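Local coordinates for DnaJ-like protein MG200 (Mycoplasma genitalium, PDB 4DCZ) that is of unknown molecular function, but as a terminal organelle protein carrying an EAGR box it is probably involved in the gliding motility of the cell, at residues Lys28-Leu33 / Thr53-Phe58; Glu32-Val37 / Gln73-Trp78; Ser44-Leu49 / Trp64-Tyr69. All coordinates share one frame; numbering follows the deposited sequence.

Contact 1: Lys28-Leu33 / Thr53-Phe58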
loop_
_atom_site.group_PDB
_atom_site.type_symbol
_atom_site.label_atom_id
_atom_site.label_comp_id
_atom_site.label_asym_id
_atom_site.label_seq_id
_atom_site.Cartn_x
_atom_site.Cartn_y
_atom_site.Cartn_z
ATOM N N LYS A 28 -13.497 -9.907 -5.585
ATOM C CA LYS A 28 -14.419 -8.728 -5.753
ATOM C C LYS A 28 -13.910 -7.763 -6.836
ATOM O O LYS A 28 -12.736 -7.841 -7.215
ATOM C CB LYS A 28 -14.608 -7.938 -4.437
ATOM C CG LYS A 28 -15.828 -8.326 -3.608
ATOM C CD LYS A 28 -16.126 -7.277 -2.567
ATOM C CE LYS A 28 -17.365 -7.622 -1.795
ATOM N NZ LYS A 28 -17.934 -6.377 -1.271
ATOM N N ASP A 29 -14.781 -6.864 -7.324
ATOM C CA ASP A 29 -14.419 -5.950 -8.437
ATOM C C ASP A 29 -13.744 -4.659 -7.860
ATOM O O ASP A 29 -13.991 -4.309 -6.695
ATOM C CB ASP A 29 -15.634 -5.734 -9.415
ATOM C CG ASP A 29 -16.163 -4.287 -9.463
ATOM O OD1 ASP A 29 -16.833 -3.852 -8.501
ATOM O OD2 ASP A 29 -15.951 -3.601 -10.496
ATOM N N PRO A 30 -12.861 -3.989 -8.652
ATOM C CA PRO A 30 -12.007 -2.851 -8.213
ATOM C C PRO A 30 -12.624 -1.698 -7.360
ATOM O O PRO A 30 -12.163 -1.501 -6.231
ATOM C CB PRO A 30 -11.450 -2.306 -9.533
ATOM C CG PRO A 30 -12.228 -2.986 -10.661
ATOM C CD PRO A 30 -12.626 -4.306 -10.078
ATOM N N ASP A 31 -13.596 -0.929 -7.900
ATOM C CA ASP A 31 -14.410 0.046 -7.103
ATOM C C ASP A 31 -14.618 -0.427 -5.605
ATOM O O ASP A 31 -14.194 0.262 -4.662
ATOM C CB ASP A 31 -15.799 0.344 -7.775
ATOM C CG ASP A 31 -15.708 1.270 -9.032
ATOM O OD1 ASP A 31 -14.660 1.246 -9.729
ATOM O OD2 ASP A 31 -16.690 2.007 -9.321
ATOM N N GLU A 32 -15.226 -1.603 -5.393
ATOM C CA GLU A 32 -15.577 -2.058 -4.036
ATOM C C GLU A 32 -14.399 -2.478 -3.162
ATOM O O GLU A 32 -14.451 -2.263 -1.952
ATOM C CB GLU A 32 -16.605 -3.221 -4.051
ATOM C CG GLU A 32 -18.070 -2.791 -3.873
ATOM C CD GLU A 32 -18.706 -2.335 -5.185
ATOM O OE1 GLU A 32 -18.623 -3.099 -6.176
ATOM O OE2 GLU A 32 -19.287 -1.224 -5.233
ATOM N N LEU A 33 -13.355 -3.066 -3.747
ATOM C CA LEU A 33 -12.452 -3.951 -2.968
ATOM C C LEU A 33 -11.775 -3.296 -1.825
ATOM O O LEU A 33 -11.176 -2.253 -2.022
ATOM C CB LEU A 33 -11.342 -4.559 -3.832
ATOM C CG LEU A 33 -10.320 -5.438 -3.074
ATOM C CD1 LEU A 33 -10.986 -6.545 -2.215
ATOM C CD2 LEU A 33 -9.297 -6.008 -4.022
ATOM N N THR A 53 -6.002 -10.764 -13.220
ATOM C CA THR A 53 -5.456 -9.752 -14.095
ATOM C C THR A 53 -6.197 -8.415 -13.964
ATOM O O THR A 53 -5.781 -7.414 -14.564
ATOM C CB THR A 53 -5.470 -10.235 -15.535
ATOM O OG1 THR A 53 -6.811 -10.573 -15.845
ATOM C CG2 THR A 53 -4.542 -11.467 -15.731
ATOM N N ARG A 54 -7.274 -8.370 -13.173
ATOM C CA ARG A 54 -7.818 -7.058 -12.800
ATOM C C ARG A 54 -6.790 -6.259 -12.009
ATOM O O ARG A 54 -6.786 -5.055 -12.106
ATOM C CB ARG A 54 -9.068 -7.142 -11.916
ATOM C CG ARG A 54 -10.427 -7.202 -12.637
ATOM C CD ARG A 54 -10.919 -8.663 -12.782
ATOM N NE ARG A 54 -10.775 -9.424 -11.533
ATOM C CZ ARG A 54 -11.652 -9.396 -10.533
ATOM N NH1 ARG A 54 -12.769 -8.674 -10.621
ATOM N NH2 ARG A 54 -11.422 -10.106 -9.438
ATOM N N TYR A 55 -5.948 -6.922 -11.228
ATOM C CA TYR A 55 -5.121 -6.263 -10.208
ATOM C C TYR A 55 -3.629 -6.212 -10.501
ATOM O O TYR A 55 -2.872 -5.485 -9.846
ATOM C CB TYR A 55 -5.346 -6.969 -8.873
ATOM C CG TYR A 55 -6.806 -6.902 -8.474
ATOM C CD1 TYR A 55 -7.367 -5.708 -8.114
ATOM C CD2 TYR A 55 -7.621 -8.003 -8.518
ATOM C CE1 TYR A 55 -8.696 -5.599 -7.785
ATOM C CE2 TYR A 55 -8.963 -7.903 -8.182
ATOM C CZ TYR A 55 -9.487 -6.678 -7.818
ATOM O OH TYR A 55 -10.814 -6.499 -7.487
ATOM N N GLY A 56 -3.211 -6.975 -11.496
ATOM C CA GLY A 56 -1.846 -6.910 -11.970
ATOM C C GLY A 56 -1.675 -7.695 -13.258
ATOM O O GLY A 56 -2.661 -8.051 -13.935
ATOM N N TYR A 57 -0.416 -7.987 -13.567
ATOM C CA TYR A 57 -0.057 -8.797 -14.723
ATOM C C TYR A 57 1.255 -9.523 -14.435
ATOM O O TYR A 57 2.017 -9.126 -13.558
ATOM C CB TYR A 57 0.078 -7.927 -16.022
ATOM C CG TYR A 57 1.074 -6.781 -15.878
ATOM C CD1 TYR A 57 2.414 -6.920 -16.278
ATOM C CD2 TYR A 57 0.687 -5.581 -15.280
ATOM C CE1 TYR A 57 3.327 -5.875 -16.099
ATOM C CE2 TYR A 57 1.574 -4.548 -15.097
ATOM C CZ TYR A 57 2.889 -4.691 -15.500
ATOM O OH TYR A 57 3.750 -3.631 -15.294
ATOM N N PHE A 58 1.516 -10.573 -15.202
ATOM C CA PHE A 58 2.808 -11.226 -15.177
ATOM C C PHE A 58 3.756 -10.570 -16.173
ATOM O O PHE A 58 3.507 -10.597 -17.375
ATOM C CB PHE A 58 2.659 -12.704 -15.471
ATOM C CG PHE A 58 2.265 -13.504 -14.279
ATOM C CD1 PHE A 58 3.197 -13.782 -13.280
ATOM C CD2 PHE A 58 0.965 -13.980 -14.139
ATOM C CE1 PHE A 58 2.837 -14.520 -12.154
ATOM C CE2 PHE A 58 0.581 -14.726 -13.008
ATOM C CZ PHE A 58 1.519 -14.999 -12.020
#
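Tyr55 carries this contact with its phenol oxygen, which donates a hydrogen bond to the backbone O of Lys28. The modelled separation of Tyr55 OH and Lys28 O, 2.4 Å, is too short to be taken literally at this resolution, but the carbonyl oxygen lies at the edge of the ring, in its plane. A tyrosine suits the place because its ring is long enough to carry a polar end across to the loop. Along the same ring, Leu33 lays its CD2 methyl 3.8 Å from Tyr55 CE1, while the less well ordered Pro30 lies across the end of the ring. Arg54, just before the tyrosine, has a chain that bends at chi2 (96°) and again at chi3, which brings the guanidinium up to Lys28 and Asp29, with Arg54 NH1 3.9 Å from Asp29 CA. CB of Arg54 lies over one face of the phenol ring, off-centre. Farther out, Asp52 forms a salt bridge with Arg54 NH2 and so steadies the guanidinium, and Trp76 meets the ring of Tyr55 edge-to-face. An aromatic residue just ahead of strand 56-58 thus ties the N-terminal loop to the compact, aromatic- and glycine-rich EAGR box.

Contact 2: Glu32-Val37 / Gln73-Trp78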
loop_
_atom_site.group_PDB
_atom_site.type_symbol
_atom_site.label_atom_id
_atom_site.label_comp_id
_atom_site.label_asym_id
_atom_site.label_seq_id
_atom_site.Cartn_x
_atom_site.Cartn_y
_atom_site.Cartn_z
ATOM N N GLU A 32 -15.226 -1.603 -5.393
ATOM C CA GLU A 32 -15.577 -2.058 -4.036
ATOM C C GLU A 32 -14.399 -2.478 -3.162
ATOM O O GLU A 32 -14.451 -2.263 -1.952
ATOM C CB GLU A 32 -16.605 -3.221 -4.051
ATOM C CG GLU A 32 -18.070 -2.791 -3.873
ATOM C CD GLU A 32 -18.706 -2.335 -5.185
ATOM O OE1 GLU A 32 -18.623 -3.099 -6.176
ATOM O OE2 GLU A 32 -19.287 -1.224 -5.233
ATOM N N LEU A 33 -13.355 -3.066 -3.747
ATOM C CA LEU A 33 -12.452 -3.951 -2.968
ATOM C C LEU A 33 -11.775 -3.296 -1.825
ATOM O O LEU A 33 -11.176 -2.253 -2.022
ATOM C CB LEU A 33 -11.342 -4.559 -3.832
ATOM C CG LEU A 33 -10.320 -5.438 -3.074
ATOM C CD1 LEU A 33 -10.986 -6.545 -2.215
ATOM C CD2 LEU A 33 -9.297 -6.008 -4.022
ATOM N N ARG A 34 -11.820 -3.939 -0.654
ATOM C CA ARG A 34 -10.970 -3.535 0.453
ATOM C C ARG A 34 -10.669 -4.643 1.436
ATOM O O ARG A 34 -11.287 -5.677 1.383
ATOM C CB ARG A 34 -11.577 -2.340 1.151
ATOM C CG ARG A 34 -12.975 -2.534 1.696
ATOM C CD ARG A 34 -13.384 -1.256 2.420
ATOM N NE ARG A 34 -13.961 -0.295 1.477
ATOM C CZ ARG A 34 -13.710 1.017 1.426
ATOM N NH1 ARG A 34 -12.829 1.604 2.243
ATOM N NH2 ARG A 34 -14.344 1.754 0.516
ATOM N N SER A 35 -9.703 -4.424 2.317
ATOM C CA SER A 35 -9.143 -5.501 3.097
ATOM C C SER A 35 -10.111 -6.046 4.098
ATOM O O SER A 35 -10.880 -5.338 4.684
ATOM C CB SER A 35 -7.939 -5.013 3.863
ATOM O OG SER A 35 -8.185 -3.756 4.461
ATOM N N LYS A 36 -10.026 -7.331 4.325
ATOM C CA LYS A 36 -10.923 -8.009 5.245
ATOM C C LYS A 36 -11.181 -7.166 6.464
ATOM O O LYS A 36 -12.327 -6.915 6.780
ATOM C CB LYS A 36 -10.311 -9.361 5.634
ATOM C CG LYS A 36 -10.929 -10.077 6.830
ATOM C CD LYS A 36 -12.177 -10.930 6.457
ATOM C CE LYS A 36 -12.423 -12.046 7.494
ATOM N NZ LYS A 36 -11.187 -12.912 7.612
ATOM N N VAL A 37 -10.126 -6.746 7.167
ATOM C CA VAL A 37 -10.304 -5.820 8.325
ATOM C C VAL A 37 -9.941 -4.394 7.918
ATOM O O VAL A 37 -8.864 -4.171 7.339
ATOM C CB VAL A 37 -9.424 -6.159 9.545
ATOM C CG1 VAL A 37 -9.674 -5.143 10.675
ATOM C CG2 VAL A 37 -9.658 -7.605 10.006
ATOM N N GLN A 73 -6.360 3.237 4.616
ATOM C CA GLN A 73 -7.680 2.713 5.000
ATOM C C GLN A 73 -7.851 1.198 4.740
ATOM O O GLN A 73 -8.718 0.554 5.326
ATOM C CB GLN A 73 -8.816 3.499 4.291
ATOM C CG GLN A 73 -9.022 4.972 4.793
ATOM C CD GLN A 73 -7.771 5.876 4.543
ATOM O OE1 GLN A 73 -7.222 6.455 5.494
ATOM N NE2 GLN A 73 -7.351 6.012 3.271
ATOM N N GLY A 74 -7.040 0.625 3.875
ATOM C CA GLY A 74 -7.311 -0.712 3.410
ATOM C C GLY A 74 -8.118 -0.719 2.122
ATOM O O GLY A 74 -8.553 -1.783 1.649
ATOM N N LYS A 75 -8.321 0.450 1.534
ATOM C CA LYS A 75 -9.018 0.506 0.264
ATOM C C LYS A 75 -8.029 0.268 -0.825
ATOM O O LYS A 75 -6.897 0.695 -0.733
ATOM C CB LYS A 75 -9.645 1.866 0.044
ATOM C CG LYS A 75 -10.510 1.966 -1.189
ATOM C CD LYS A 75 -11.115 3.373 -1.267
ATOM C CE LYS A 75 -11.410 3.808 -2.718
ATOM N NZ LYS A 75 -12.079 5.143 -2.724
ATOM N N TRP A 76 -8.449 -0.391 -1.880
ATOM C CA TRP A 76 -7.544 -0.602 -2.989
ATOM C C TRP A 76 -7.557 0.620 -3.881
ATOM O O TRP A 76 -8.617 1.095 -4.224
ATOM C CB TRP A 76 -7.999 -1.814 -3.753
ATOM C CG TRP A 76 -7.223 -2.091 -4.943
ATOM C CD1 TRP A 76 -7.581 -1.844 -6.215
ATOM C CD2 TRP A 76 -5.960 -2.718 -4.999
ATOM N NE1 TRP A 76 -6.610 -2.291 -7.081
ATOM C CE2 TRP A 76 -5.609 -2.841 -6.343
ATOM C CE3 TRP A 76 -5.100 -3.215 -4.040
ATOM C CZ2 TRP A 76 -4.432 -3.389 -6.746
ATOM C CZ3 TRP A 76 -3.932 -3.789 -4.455
ATOM C CH2 TRP A 76 -3.599 -3.850 -5.789
ATOM N N VAL A 77 -6.391 1.136 -4.251
ATOM C CA VAL A 77 -6.320 2.272 -5.164
ATOM C C VAL A 77 -5.452 1.891 -6.355
ATOM O O VAL A 77 -4.697 0.960 -6.267
ATOM C CB VAL A 77 -5.746 3.486 -4.446
ATOM C CG1 VAL A 77 -6.687 3.931 -3.388
ATOM C CG2 VAL A 77 -4.482 3.129 -3.799
ATOM N N TRP A 78 -5.565 2.607 -7.464
ATOM C CA TRP A 78 -4.786 2.309 -8.665
ATOM C C TRP A 78 -3.589 3.196 -8.775
ATOM O O TRP A 78 -3.471 4.201 -8.087
ATOM C CB TRP A 78 -5.615 2.566 -9.900
ATOM C CG TRP A 78 -6.827 1.795 -9.884
ATOM C CD1 TRP A 78 -8.061 2.228 -9.532
ATOM C CD2 TRP A 78 -6.945 0.396 -10.177
ATOM N NE1 TRP A 78 -8.948 1.185 -9.595
ATOM C CE2 TRP A 78 -8.282 0.047 -9.980
ATOM C CE3 TRP A 78 -6.035 -0.603 -10.576
ATOM C CZ2 TRP A 78 -8.758 -1.248 -10.224
ATOM C CZ3 TRP A 78 -6.504 -1.897 -10.782
ATOM C CH2 TRP A 78 -7.847 -2.206 -10.603
#
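Arg34 spreads one face of its guanidinium over the aliphatic part of Lys75, with NH1 3.9 Å from Lys75 CB and NH2 4.0 Å from Lys75 CD. The lysine chain, extended beyond CG, offers methylenes to the flat group and takes its own amine onward, so that Arg34 NH2 and Lys75 NZ, like charges, stay 5.2 Å apart at the exposed side of the contact. Beneath these chains the backbones form a single beta bridge between Arg34 and Lys75. Ser35 N gives a hydrogen bond to Gly74 O (3.0 Å), and Trp76 N gives a weak one to Leu33 O. The N-terminal loop is thereby pinned at one bridge just ahead of strand 76-78, an outermost strand of the three-stranded antiparallel sheet of the EAGR box. Glycine fits position 74 for two reasons: at its positive phi (93°) a side chain would be pressed against the preceding carbonyl, and Ser35 OG sits close against Gly74 CA (3.3 Å), leaving no room for one. That hydroxyl donates to Val37 O, from above the carbonyl plane, and so closes a short turn of the loop on itself. On the inner side Leu33 CB and Trp76 CB pack at 4.3 Å. Trp76 holds CG anti to its N (chi1 176°), which swings the indole away from the loop to meet Phe70 edge-to-face.

Contact 3: Ser44-Leu49 / Trp64-Tyr69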
loop_
_atom_site.group_PDB
_atom_site.type_symbol
_atom_site.label_atom_id
_atom_site.label_comp_id
_atom_site.label_asym_id
_atom_site.label_seq_id
_atom_site.Cartn_x
_atom_site.Cartn_y
_atom_site.Cartn_z
ATOM N N SER A 44 -2.795 -12.151 3.245
ATOM C CA SER A 44 -3.962 -12.648 2.499
ATOM C C SER A 44 -4.647 -11.606 1.637
ATOM O O SER A 44 -5.207 -11.928 0.601
ATOM C CB SER A 44 -5.004 -13.190 3.423
ATOM O OG SER A 44 -4.357 -14.037 4.285
ATOM N N ASP A 45 -4.670 -10.362 2.067
ATOM C CA ASP A 45 -5.392 -9.382 1.283
ATOM C C ASP A 45 -4.732 -9.276 -0.102
ATOM O O ASP A 45 -5.428 -9.152 -1.142
ATOM C CB ASP A 45 -5.449 -8.041 2.014
ATOM C CG ASP A 45 -6.388 -8.067 3.231
ATOM O OD1 ASP A 45 -7.581 -8.488 3.101
ATOM O OD2 ASP A 45 -5.927 -7.606 4.312
ATOM N N TRP A 46 -3.402 -9.367 -0.120
ATOM C CA TRP A 46 -2.686 -9.292 -1.393
ATOM C C TRP A 46 -2.652 -10.626 -2.150
ATOM O O TRP A 46 -2.803 -10.640 -3.373
ATOM C CB TRP A 46 -1.233 -8.871 -1.220
ATOM C CG TRP A 46 -0.936 -7.508 -0.706
ATOM C CD1 TRP A 46 -0.750 -7.174 0.581
ATOM C CD2 TRP A 46 -0.653 -6.329 -1.466
ATOM N NE1 TRP A 46 -0.403 -5.857 0.695
ATOM C CE2 TRP A 46 -0.335 -5.312 -0.552
ATOM C CE3 TRP A 46 -0.656 -6.027 -2.829
ATOM C CZ2 TRP A 46 -0.017 -4.014 -0.950
ATOM C CZ3 TRP A 46 -0.319 -4.746 -3.230
ATOM C CH2 TRP A 46 -0.000 -3.756 -2.291
ATOM N N GLU A 47 -2.400 -11.728 -1.466
ATOM C CA GLU A 47 -2.234 -12.960 -2.190
ATOM C C GLU A 47 -3.525 -13.378 -2.886
ATOM O O GLU A 47 -3.495 -13.989 -3.953
ATOM C CB GLU A 47 -1.760 -14.049 -1.290
ATOM C CG GLU A 47 -0.397 -13.785 -0.718
ATOM C CD GLU A 47 0.714 -14.090 -1.670
ATOM O OE1 GLU A 47 0.789 -15.275 -2.104
ATOM O OE2 GLU A 47 1.530 -13.171 -1.954
ATOM N N ALA A 48 -4.666 -13.028 -2.332
ATOM C CA ALA A 48 -5.918 -13.416 -2.975
ATOM C C ALA A 48 -5.922 -12.831 -4.399
ATOM O O ALA A 48 -6.461 -13.430 -5.350
ATOM C CB ALA A 48 -7.120 -12.961 -2.156
ATOM N N LEU A 49 -5.260 -11.702 -4.556
ATOM C CA LEU A 49 -5.288 -10.987 -5.803
ATOM C C LEU A 49 -4.193 -11.416 -6.787
ATOM O O LEU A 49 -4.284 -11.090 -7.979
ATOM C CB LEU A 49 -5.127 -9.486 -5.567
ATOM C CG LEU A 49 -6.017 -8.826 -4.516
ATOM C CD1 LEU A 49 -5.484 -7.415 -4.233
ATOM C CD2 LEU A 49 -7.462 -8.777 -4.957
ATOM N N TRP A 64 5.000 -11.258 -10.998
ATOM C CA TRP A 64 3.739 -10.559 -10.862
ATOM C C TRP A 64 3.990 -9.070 -10.564
ATOM O O TRP A 64 4.814 -8.758 -9.726
ATOM C CB TRP A 64 2.897 -11.206 -9.770
ATOM C CG TRP A 64 1.561 -10.624 -9.660
ATOM C CD1 TRP A 64 1.141 -9.818 -8.683
ATOM C CD2 TRP A 64 0.464 -10.760 -10.573
ATOM N NE1 TRP A 64 -0.164 -9.450 -8.896
ATOM C CE2 TRP A 64 -0.599 -10.008 -10.059
ATOM C CE3 TRP A 64 0.277 -11.454 -11.762
ATOM C CZ2 TRP A 64 -1.843 -9.916 -10.682
ATOM C CZ3 TRP A 64 -0.962 -11.361 -12.405
ATOM C CH2 TRP A 64 -2.016 -10.608 -11.852
ATOM N N SER A 65 3.322 -8.165 -11.276
ATOM C CA SER A 65 3.433 -6.737 -11.013
ATOM C C SER A 65 2.058 -6.244 -10.815
ATOM O O SER A 65 1.125 -6.776 -11.392
ATOM C CB SER A 65 4.010 -5.968 -12.188
ATOM O OG SER A 65 5.199 -6.569 -12.635
ATOM N N TRP A 66 1.942 -5.175 -10.052
ATOM C CA TRP A 66 0.653 -4.750 -9.536
ATOM C C TRP A 66 0.167 -3.521 -10.239
ATOM O O TRP A 66 0.961 -2.668 -10.534
ATOM C CB TRP A 66 0.789 -4.398 -8.063
ATOM C CG TRP A 66 1.073 -5.560 -7.203
ATOM C CD1 TRP A 66 2.284 -5.926 -6.661
ATOM C CD2 TRP A 66 0.126 -6.535 -6.776
ATOM N NE1 TRP A 66 2.115 -7.073 -5.905
ATOM C CE2 TRP A 66 0.801 -7.456 -5.972
ATOM C CE3 TRP A 66 -1.224 -6.720 -7.016
ATOM C CZ2 TRP A 66 0.179 -8.523 -5.411
ATOM C CZ3 TRP A 66 -1.865 -7.794 -6.430
ATOM C CH2 TRP A 66 -1.167 -8.674 -5.635
ATOM N N LYS A 67 -1.143 -3.408 -10.435
ATOM C CA LYS A 67 -1.706 -2.207 -11.025
ATOM C C LYS A 67 -2.265 -1.205 -9.964
ATOM O O LYS A 67 -2.721 -0.070 -10.297
ATOM C CB LYS A 67 -2.762 -2.607 -12.064
ATOM C CG LYS A 67 -2.182 -3.272 -13.312
ATOM C CD LYS A 67 -3.231 -3.432 -14.462
ATOM C CE LYS A 67 -3.782 -4.870 -14.657
ATOM N NZ LYS A 67 -4.507 -5.069 -15.987
ATOM N N GLY A 68 -2.191 -1.609 -8.701
ATOM C CA GLY A 68 -2.624 -0.740 -7.621
ATOM C C GLY A 68 -2.026 -1.158 -6.289
ATOM O O GLY A 68 -0.984 -1.816 -6.259
ATOM N N TYR A 69 -2.691 -0.783 -5.189
ATOM C CA TYR A 69 -2.266 -1.151 -3.823
ATOM C C TYR A 69 -3.310 -0.796 -2.779
ATOM O O TYR A 69 -4.226 0.009 -3.007
ATOM C CB TYR A 69 -0.986 -0.412 -3.455
ATOM C CG TYR A 69 -1.132 1.067 -3.546
ATOM C CD1 TYR A 69 -1.405 1.806 -2.443
ATOM C CD2 TYR A 69 -1.046 1.716 -4.756
ATOM C CE1 TYR A 69 -1.565 3.206 -2.532
ATOM C CE2 TYR A 69 -1.190 3.122 -4.863
ATOM C CZ TYR A 69 -1.465 3.836 -3.741
ATOM O OH TYR A 69 -1.622 5.160 -3.789
#
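Trp46 drives the edge of its six-membered ring into one face of Trp66, a T-shaped pair with ring centroids 5.0 Å apart and planes at 67°. The leading atom is CE3 of Trp46, 3.7 Å from both CZ2 and CE2 of Trp66. On the opposite face of Trp66 lies the indole nitrogen of Trp64, so this one ring is held between two other tryptophans. Leu49 CB abuts the edge of the Trp66 ring, 3.8 Å from CZ3. Separately, the backbone oxygen of Trp46 comes to 3.4 Å from Trp66 CH2. A tryptophan suits position 66 because its broad, flat indole offers two faces and an edge to its neighbours. The far end of Trp46 fills a second hollow, where CH2 rests 3.7 Å from Tyr69 CB and Gly68 O lies near the plane of the ring. Tyr69 and Trp46 run side by side, pointing the same way; Gly68, buried and without a side chain, adds no bulk beside the Trp46 edge. Trp46 also meets Phe70 edge-to-face, and packs on Phe70 of the second subunit, while Tyr69 stacks on Tyr69 of that subunit. Helix 43-47 thus lies against strand 64-70, the middle strand, which runs between 56-58 and 76-78, and Leu49 reaches Tyr55, Trp76 and Leu33 of the loop before strand 40-42.

How the contacts relate
The three contacts fold a short chain onto one antiparallel sheet, in the order 56-58, 64-70, 76-78. Contacts 1 and 2 continue from one N-terminal loop and share Glu32 and Leu33: the first part of that loop goes to the residues leading into one outer strand, the next part to the other, with centres about 11 Å apart. Contact 3 brings helix 43-47 to the central strand, its centre about 8 Å from the centre of contact 1 and 11 Å from that of contact 2. Its segments alternate with those of contact 1 along the chain and fall between those of contact 2. Loop and helix therefore both pack on the one sheet, and contact 3 also reaches the second subunit of the dimer.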